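Local structure of macrophage receptor MARCO (Mus musculus, 2OYA) at residues 70-73 against 74-77. The protein is a scavenger receptor of macrophages whose cysteine-rich domain recognises ligands through a basic and an acidic cluster. Numbering follows the deposited sequence.
Sequences NCRG and TENS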
loop_
_atom_site.group_PDB
_atom_site.type_symbol
_atom_site.label_atom_id
_atom_site.label_comp_id
_atom_site.label_asym_id
_atom_site.label_seq_id
_atom_site.Cartn_x
_atom_site.Cartn_y
_atom_site.Cartn_z
ATOM N N ASN A 70 -0.872 6.027 -9.444
ATOM C CA ASN A 70 -1.532 5.595 -10.672
ATOM C C ASN A 70 -0.781 4.457 -11.359
ATOM O O ASN A 70 -0.219 4.633 -12.436
ATOM C CB ASN A 70 -1.712 6.784 -11.617
ATOM C CG ASN A 70 -2.926 7.613 -11.273
ATOM O OD1 ASN A 70 -4.054 7.251 -11.614
ATOM N ND2 ASN A 70 -2.707 8.738 -10.602
ATOM N N CYS A 71 -0.780 3.292 -10.717
ATOM C CA CYS A 71 -0.127 2.098 -11.268
ATOM C C CYS A 71 -0.933 1.580 -12.448
ATOM O O CYS A 71 -2.161 1.716 -12.473
ATOM C CB CYS A 71 -0.058 0.976 -10.230
ATOM S SG CYS A 71 0.882 1.381 -8.724
ATOM N N ARG A 72 -0.227 0.960 -13.389
ATOM C CA ARG A 72 -0.855 0.218 -14.482
ATOM C C ARG A 72 -1.477 -1.066 -13.938
ATOM O O ARG A 72 -2.478 -1.542 -14.463
ATOM C CB ARG A 72 0.169 -0.125 -15.568
ATOM C CG ARG A 72 0.746 1.087 -16.306
ATOM C CD ARG A 72 1.913 0.674 -17.217
ATOM N NE ARG A 72 3.166 0.365 -16.512
ATOM C CZ ARG A 72 4.001 1.273 -16.002
ATOM N NH1 ARG A 72 3.722 2.574 -16.080
ATOM N NH2 ARG A 72 5.121 0.885 -15.397
ATOM N N GLY A 73 -0.880 -1.610 -12.875
ATOM C CA GLY A 73 -1.375 -2.823 -12.248
ATOM C C GLY A 73 -0.423 -3.981 -12.428
ATOM O O GLY A 73 -0.524 -5.002 -11.730
ATOM N N THR A 74 0.523 -3.802 -13.345
ATOM C CA THR A 74 1.463 -4.848 -13.729
ATOM C C THR A 74 2.867 -4.643 -13.136
ATOM O O THR A 74 3.750 -5.493 -13.323
ATOM C CB THR A 74 1.591 -4.896 -15.262
ATOM O OG1 THR A 74 1.991 -3.606 -15.730
ATOM C CG2 THR A 74 0.258 -5.292 -15.907
ATOM N N GLU A 75 3.069 -3.529 -12.431
ATOM C CA GLU A 75 4.366 -3.220 -11.806
ATOM C C GLU A 75 4.713 -4.223 -10.690
ATOM O O GLU A 75 3.814 -4.760 -10.030
ATOM C CB GLU A 75 4.394 -1.773 -11.265
ATOM C CG GLU A 75 4.205 -0.660 -12.300
ATOM C CD GLU A 75 2.731 -0.326 -12.594
ATOM O OE1 GLU A 75 1.832 -1.121 -12.262
ATOM O OE2 GLU A 75 2.453 0.742 -13.169
ATOM N N ASN A 76 6.006 -4.480 -10.496
ATOM C CA ASN A 76 6.461 -5.352 -9.407
ATOM C C ASN A 76 6.608 -4.589 -8.104
ATOM O O ASN A 76 6.713 -5.188 -7.041
ATOM C CB ASN A 76 7.777 -6.046 -9.759
ATOM C CG ASN A 76 7.650 -6.934 -10.982
ATOM O OD1 ASN A 76 8.412 -6.791 -11.941
ATOM N ND2 ASN A 76 6.662 -7.837 -10.966
ATOM N N SER A 77 6.581 -3.261 -8.214
ATOM C CA SER A 77 6.815 -2.377 -7.098
ATOM C C SER A 77 6.057 -1.061 -7.272
ATOM O O SER A 77 5.912 -0.559 -8.397
ATOM C CB SER A 77 8.325 -2.102 -7.038
ATOM O OG SER A 77 8.638 -1.049 -6.163
HETATM O O HOH W 1 2.485 3.770 -13.426
#
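Glu75 bends at its second torsion (chi2 86°), which folds its carboxylate back over the turn and onto the backbone of Arg72 and Gly73, while the bend of Arg72 at its third (chi3 -74°) brings one face of the guanidinium over Glu75 OE2. Two neighbouring amides are gripped side by side: Arg72 N gives a nearly straight bond of 2.7 Å to Glu75 OE2, and Gly73 N a more bent one of 2.8 Å to Glu75 OE1. Each oxygen accepts through its syn lone pair, so the carboxylate spans both N-H groups, a task suited to glutamate with its long arm and two acceptors. The turn lies in the loop between strands 64-66 and 98-101 of the scavenger receptor cysteine-rich domain, tied by the Cys71-Cys81 disulfide and resting on helix 36-45, whose Arg44 bonds to the carbonyls of Gly73 and Glu75. Gly73 has a positive phi, a shape glycine alone takes easily with the carbonyl of Arg72 so close. The flat, positively charged guanidinium of Arg72 offers a broad face, and Glu75 OE2 sits 3.2 Å above its centre, the two planes 38° apart; this salt bridge is one of charges alone, since no N-H points at the oxygen. A water donates to Glu75 OE2 and to Asn70 O, joining the carboxylate to the backbone at Asn70. Cys71 CB, directed toward residues 74-77, lies 3.5 Å from Glu75 OE1.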